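Local coordinates for Alr2269 protein (Nostoc sp., PDB 3MC9) that is the cyanobacterial Omp85, whose periplasmic POTRA domains probably receive unfolded outer-membrane proteins on their way to insertion as beta barrels, at residues D163-A168 and K184-R189; P78-Q83 and G112-V117. All coordinates share one frame; numbering follows the deposited sequence.

Contact 1: residues D163-A168 and K184-R189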
loop_
_atom_site.group_PDB
_atom_site.type_symbol
_atom_site.label_atom_id
_atom_site.label_comp_id
_atom_site.label_asym_id
_atom_site.label_seq_id
_atom_site.Cartn_x
_atom_site.Cartn_y
_atom_site.Cartn_z
ATOM N N ASP A 163 -16.891 -9.428 4.746
ATOM C CA ASP A 163 -17.698 -8.835 3.659
ATOM C C ASP A 163 -18.498 -7.616 4.110
ATOM O O ASP A 163 -18.510 -6.617 3.425
ATOM C CB ASP A 163 -18.655 -9.872 3.040
ATOM C CG ASP A 163 -17.916 -11.003 2.324
ATOM O OD1 ASP A 163 -16.789 -10.782 1.807
ATOM O OD2 ASP A 163 -18.480 -12.123 2.271
ATOM N N GLU A 164 -19.134 -7.680 5.275
ATOM C CA GLU A 164 -19.942 -6.544 5.757
ATOM C C GLU A 164 -19.095 -5.280 5.884
ATOM O O GLU A 164 -19.530 -4.196 5.527
ATOM C CB GLU A 164 -20.634 -6.834 7.109
ATOM C CG GLU A 164 -21.173 -8.246 7.257
ATOM C CD GLU A 164 -22.097 -8.454 8.472
ATOM O OE1 GLU A 164 -21.978 -7.711 9.482
ATOM O OE2 GLU A 164 -22.929 -9.390 8.415
ATOM N N ILE A 165 -17.872 -5.425 6.376
ATOM C CA ILE A 165 -17.009 -4.261 6.592
ATOM C C ILE A 165 -16.336 -3.780 5.313
ATOM O O ILE A 165 -16.246 -2.601 5.085
ATOM C CB ILE A 165 -15.914 -4.547 7.648
ATOM C CG1 ILE A 165 -16.563 -4.905 8.992
ATOM C CG2 ILE A 165 -15.002 -3.334 7.816
ATOM C CD1 ILE A 165 -15.615 -5.533 9.956
ATOM N N PHE A 166 -15.865 -4.706 4.491
ATOM C CA PHE A 166 -14.995 -4.377 3.365
ATOM C C PHE A 166 -15.727 -4.347 2.000
ATOM O O PHE A 166 -15.183 -3.852 1.012
ATOM C CB PHE A 166 -13.817 -5.368 3.343
ATOM C CG PHE A 166 -12.875 -5.213 4.515
ATOM C CD1 PHE A 166 -11.939 -4.173 4.534
ATOM C CD2 PHE A 166 -12.913 -6.088 5.596
ATOM C CE1 PHE A 166 -11.065 -4.011 5.621
ATOM C CE2 PHE A 166 -12.033 -5.934 6.701
ATOM C CZ PHE A 166 -11.115 -4.891 6.706
ATOM N N ARG A 167 -16.960 -4.849 1.971
ATOM C CA ARG A 167 -17.783 -4.962 0.752
ATOM C C ARG A 167 -17.693 -3.745 -0.167
ATOM O O ARG A 167 -17.477 -3.873 -1.369
ATOM C CB ARG A 167 -19.260 -5.156 1.134
ATOM C CG ARG A 167 -20.051 -5.949 0.156
ATOM C CD ARG A 167 -21.526 -5.980 0.539
ATOM N NE ARG A 167 -21.819 -6.972 1.581
ATOM C CZ ARG A 167 -22.432 -6.726 2.742
ATOM N NH1 ARG A 167 -22.845 -5.502 3.068
ATOM N NH2 ARG A 167 -22.638 -7.725 3.592
ATOM N N ALA A 168 -17.864 -2.574 0.430
ATOM C CA ALA A 168 -17.886 -1.305 -0.273
ATOM C C ALA A 168 -16.618 -1.035 -1.088
ATOM O O ALA A 168 -16.657 -0.279 -2.047
ATOM C CB ALA A 168 -18.119 -0.168 0.741
ATOM N N LYS A 184 -9.572 -1.227 11.382
ATOM C CA LYS A 184 -9.939 -0.573 12.631
ATOM C C LYS A 184 -11.380 -0.903 13.022
ATOM O O LYS A 184 -11.691 -1.126 14.190
ATOM C CB LYS A 184 -9.788 0.941 12.495
ATOM C CG LYS A 184 -8.325 1.401 12.438
ATOM C CD LYS A 184 -8.123 2.787 13.052
ATOM C CE LYS A 184 -6.678 2.993 13.521
ATOM N NZ LYS A 184 -6.467 2.648 14.975
ATOM N N GLU A 185 -12.267 -0.896 12.038
ATOM C CA GLU A 185 -13.654 -1.276 12.289
ATOM C C GLU A 185 -13.758 -2.770 12.711
ATOM O O GLU A 185 -14.482 -3.089 13.638
ATOM C CB GLU A 185 -14.496 -0.917 11.065
ATOM C CG GLU A 185 -15.996 -1.120 11.227
ATOM C CD GLU A 185 -16.800 -0.590 10.045
ATOM O OE1 GLU A 185 -16.252 0.166 9.215
ATOM O OE2 GLU A 185 -17.998 -0.923 9.958
ATOM N N LEU A 186 -12.989 -3.660 12.073
ATOM C CA LEU A 186 -12.897 -5.088 12.482
ATOM C C LEU A 186 -12.468 -5.237 13.948
ATOM O O LEU A 186 -13.080 -5.969 14.730
ATOM C CB LEU A 186 -11.832 -5.811 11.645
ATOM C CG LEU A 186 -12.023 -7.239 11.128
ATOM C CD1 LEU A 186 -10.635 -7.937 10.929
ATOM C CD2 LEU A 186 -12.986 -8.089 11.948
ATOM N N THR A 187 -11.389 -4.535 14.288
ATOM C CA THR A 187 -10.853 -4.497 15.638
ATOM C C THR A 187 -11.902 -4.110 16.665
ATOM O O THR A 187 -12.028 -4.758 17.701
ATOM C CB THR A 187 -9.689 -3.484 15.701
ATOM O OG1 THR A 187 -8.663 -3.921 14.819
ATOM C CG2 THR A 187 -9.130 -3.355 17.090
ATOM N N LYS A 188 -12.641 -3.044 16.367
ATOM C CA LYS A 188 -13.770 -2.630 17.211
ATOM C C LYS A 188 -14.875 -3.701 17.291
ATOM O O LYS A 188 -15.466 -3.892 18.348
ATOM C CB LYS A 188 -14.337 -1.304 16.710
ATOM C CG LYS A 188 -15.514 -0.764 17.503
ATOM C CD LYS A 188 -15.207 -0.648 18.985
ATOM C CE LYS A 188 -16.227 0.277 19.679
ATOM N NZ LYS A 188 -17.619 -0.250 19.556
ATOM N N ARG A 189 -15.133 -4.419 16.198
ATOM C CA ARG A 189 -16.080 -5.536 16.268
ATOM C C ARG A 189 -15.606 -6.664 17.196
ATOM O O ARG A 189 -16.406 -7.230 17.930
ATOM C CB ARG A 189 -16.402 -6.106 14.892
ATOM C CG ARG A 189 -17.289 -5.205 14.042
ATOM C CD ARG A 189 -18.766 -5.340 14.355
ATOM N NE ARG A 189 -19.212 -6.724 14.179
ATOM C CZ ARG A 189 -19.538 -7.567 15.161
ATOM N NH1 ARG A 189 -19.497 -7.171 16.431
ATOM N NH2 ARG A 189 -19.922 -8.817 14.873
#

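Contact 2: residues P78-Q83 and G112-V117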
loop_
_atom_site.group_PDB
_atom_site.type_symbol
_atom_site.label_atom_id
_atom_site.label_comp_id
_atom_site.label_asym_id
_atom_site.label_seq_id
_atom_site.Cartn_x
_atom_site.Cartn_y
_atom_site.Cartn_z
ATOM N N PRO A 78 -3.231 7.551 -15.945
ATOM C CA PRO A 78 -2.800 8.923 -15.658
ATOM C C PRO A 78 -3.204 9.394 -14.261
ATOM O O PRO A 78 -2.508 10.226 -13.671
ATOM C CB PRO A 78 -3.505 9.764 -16.735
ATOM C CG PRO A 78 -4.471 8.848 -17.414
ATOM C CD PRO A 78 -3.956 7.463 -17.223
ATOM N N GLU A 79 -4.314 8.867 -13.748
ATOM C CA GLU A 79 -4.761 9.187 -12.400
ATOM C C GLU A 79 -3.763 8.658 -11.366
ATOM O O GLU A 79 -3.496 9.328 -10.366
ATOM C CB GLU A 79 -6.155 8.613 -12.116
ATOM C CG GLU A 79 -7.321 9.333 -12.840
ATOM C CD GLU A 79 -7.459 8.982 -14.333
ATOM O OE1 GLU A 79 -6.939 7.930 -14.776
ATOM O OE2 GLU A 79 -8.100 9.773 -15.068
ATOM N N LEU A 80 -3.203 7.473 -11.608
ATOM C CA LEU A 80 -2.217 6.911 -10.680
ATOM C C LEU A 80 -0.854 7.593 -10.817
ATOM O O LEU A 80 -0.150 7.802 -9.821
ATOM C CB LEU A 80 -2.078 5.398 -10.853
ATOM C CG LEU A 80 -3.181 4.559 -10.187
ATOM C CD1 LEU A 80 -3.032 3.084 -10.535
ATOM C CD2 LEU A 80 -3.182 4.750 -8.680
ATOM N N GLU A 81 -0.484 7.943 -12.047
ATOM C CA GLU A 81 0.751 8.685 -12.289
ATOM C C GLU A 81 0.737 10.009 -11.504
ATOM O O GLU A 81 1.725 10.395 -10.868
ATOM C CB GLU A 81 0.919 8.959 -13.785
ATOM C CG GLU A 81 2.350 9.207 -14.198
ATOM C CD GLU A 81 2.480 9.740 -15.621
ATOM O OE1 GLU A 81 1.662 9.374 -16.483
ATOM O OE2 GLU A 81 3.407 10.517 -15.878
ATOM N N THR A 82 -0.406 10.684 -11.560
ATOM C CA THR A 82 -0.634 11.921 -10.830
ATOM C C THR A 82 -0.474 11.722 -9.330
ATOM O O THR A 82 0.085 12.572 -8.645
ATOM C CB THR A 82 -2.040 12.465 -11.126
ATOM O OG1 THR A 82 -2.172 12.664 -12.540
ATOM C CG2 THR A 82 -2.301 13.777 -10.392
ATOM N N GLN A 83 -0.983 10.607 -8.827
ATOM C CA GLN A 83 -0.831 10.251 -7.411
ATOM C C GLN A 83 0.639 10.239 -7.022
ATOM O O GLN A 83 1.011 10.784 -5.994
ATOM C CB GLN A 83 -1.426 8.866 -7.124
ATOM C CG GLN A 83 -2.934 8.832 -7.061
ATOM C CD GLN A 83 -3.474 9.484 -5.807
ATOM O OE1 GLN A 83 -4.474 10.190 -5.851
ATOM N NE2 GLN A 83 -2.804 9.267 -4.689
ATOM N N GLY A 112 -1.175 4.394 -0.687
ATOM C CA GLY A 112 -1.953 3.178 -0.520
ATOM C C GLY A 112 -2.337 2.440 -1.792
ATOM O O GLY A 112 -2.895 1.353 -1.709
ATOM N N PHE A 113 -2.049 3.003 -2.966
ATOM C CA PHE A 113 -2.490 2.364 -4.209
ATOM C C PHE A 113 -1.523 1.327 -4.796
ATOM O O PHE A 113 -1.890 0.642 -5.757
ATOM C CB PHE A 113 -2.799 3.400 -5.281
ATOM C CG PHE A 113 -3.969 4.279 -4.971
ATOM C CD1 PHE A 113 -5.256 3.781 -5.023
ATOM C CD2 PHE A 113 -3.784 5.621 -4.667
ATOM C CE1 PHE A 113 -6.347 4.601 -4.750
ATOM C CE2 PHE A 113 -4.856 6.442 -4.395
ATOM C CZ PHE A 113 -6.145 5.937 -4.440
ATOM N N PHE A 114 -0.326 1.173 -4.229
ATOM C CA PHE A 114 0.712 0.336 -4.852
ATOM C C PHE A 114 1.230 -0.787 -3.992
ATOM O O PHE A 114 1.399 -0.620 -2.788
ATOM C CB PHE A 114 1.899 1.213 -5.240
ATOM C CG PHE A 114 1.501 2.414 -5.998
ATOM C CD1 PHE A 114 1.264 2.339 -7.366
ATOM C CD2 PHE A 114 1.306 3.622 -5.346
ATOM C CE1 PHE A 114 0.862 3.466 -8.069
ATOM C CE2 PHE A 114 0.927 4.729 -6.032
ATOM C CZ PHE A 114 0.695 4.664 -7.395
ATOM N N SER A 115 1.525 -1.922 -4.627
ATOM C CA SER A 115 2.077 -3.087 -3.937
ATOM C C SER A 115 3.613 -3.060 -3.946
ATOM O O SER A 115 4.260 -3.620 -3.063
ATOM C CB SER A 115 1.555 -4.386 -4.576
ATOM O OG SER A 115 1.649 -4.350 -6.006
ATOM N N ASN A 116 4.194 -2.401 -4.944
ATOM C CA ASN A 116 5.646 -2.249 -5.012
ATOM C C ASN A 116 6.034 -0.891 -5.586
ATOM O O ASN A 116 5.356 -0.355 -6.460
ATOM C CB ASN A 116 6.284 -3.378 -5.842
ATOM C CG ASN A 116 7.791 -3.523 -5.587
ATOM O OD1 ASN A 116 8.548 -3.855 -6.501
ATOM N ND2 ASN A 116 8.226 -3.273 -4.345
ATOM N N VAL A 117 7.131 -0.351 -5.063
ATOM C CA VAL A 117 7.664 0.937 -5.455
ATOM C C VAL A 117 9.186 0.899 -5.350
ATOM O O VAL A 117 9.732 0.477 -4.327
ATOM C CB VAL A 117 7.184 2.060 -4.512
ATOM C CG1 VAL A 117 7.719 3.407 -4.995
ATOM C CG2 VAL A 117 5.667 2.069 -4.400
#

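Contact 1: residues D163-A168 and K184-R189
Ile165 on helix 161-166 reaches across to Leu186 and Glu185 on helix 176-192, joining the two helices of a POTRA domain, the fold in which a pair of helices packs on a small mixed sheet. Its two branches divide the work. The longer one ends in Ile165 CD1, which lies 3.7 Å from Leu186 CA, close against the backbone of the longer helix, and 4.1 Å from CG of the Leu186 side chain. Ile165 CD1 also comes to 4.4 Å from Arg189 CG, one turn further on. The shorter branch, CG2, stands anti to the backbone N (chi1 -60° for the CG1 branch) and meets Glu185, with Ile165 CG2 4.0 Å from the carboxylate carbon Glu185 CD. Glu185 is extended, its CG anti to its own backbone N (chi1 -174°), and it runs past Ile165 in the opposite direction, so that the isoleucine methyl lies alongside the aliphatic stem as well as near the carboxylate. No hydrogen bond crosses between the segments; the contact is apolar at its centre, with the exposed Glu185 bordering it.

In the next shell, Phe166, the following residue, reaches Leu179 and Ile183 of helix 176-192 and Val143 of strand 142-146. Leu186 likewise turns to the sheet, touching Ile145, and meets Leu157 in the loop leading to the shorter helix. On the outer side Glu164 OE1 and Arg189 NE remain 5.5 Å apart, too far for a salt bridge, although their opposite charges may attract weakly. Back at the centre, Ile165 CG2 also sits over the middle of the Phe166 ring, 4.0 Å above its plane.

Contact 2: residues P78-Q83 and G112-V117
Leu80 and Gln83, one turn apart on helix 78-87, meet the consecutive rings of Phe113 and Phe114, where the chain leaves helix 98-110 and enters strand 114-124. Leu80 places its CG beside its own backbone N (chi1 -79°), and of its two methyls CD2 is the one turned to the phenylalanines. Leu80 CD2 packs 3.7 Å from Phe113 CB, approaching that ring obliquely, and lies 4.1 Å from Phe114 CZ. Leu80 O also lies near the Phe114 plane, at the ring edge, 4.1 Å from Phe114 CZ.

Gln83 bends at chi2 (-72°), which brings its amide to the edge of the Phe113 ring, with Gln83 NE2 3.5 Å from Phe113 CE2. Amide and ring are steeply inclined, their planes 71° apart, and the contact is van der Waals in kind, with no hydrogen bond between the segments. The two aromatic side chains also pack together: Phe113 CB lies 4.0 Å above the Phe114 plane, toward the rim of that ring.

Before them, Gly112 ends the helical run with positive phi. Phe114 is buried against Ile108 of helix 98-110 and Val134 of strand 127-136, while Leu80 touches Pro136 at the end of the same strand, so the contact fills the corner between both helices and the sheet.

In the fold
Contact 2 comes first along the chain and closes before contact 1 opens; each lies in a different POTRA domain, and they share no helix, strand or sheet. Their centres are about 24 Å apart, with nearest atoms about 12 Å from each other. Contact 2 belongs to the domain built on strands 95-96, 62-71, 127-136 and 114-124, contact 1 to the one built on strands 142-146, 211-217 and 199-206. Contact 1 pairs two helices; contact 2 joins a helix to the start of a strand. The domains meet near contact 2, where Phe113 touches Asn175 and Gly112 makes a backbone hydrogen bond with Leu176, at the head of the helix carrying 184-189. Such links may influence domain orientation.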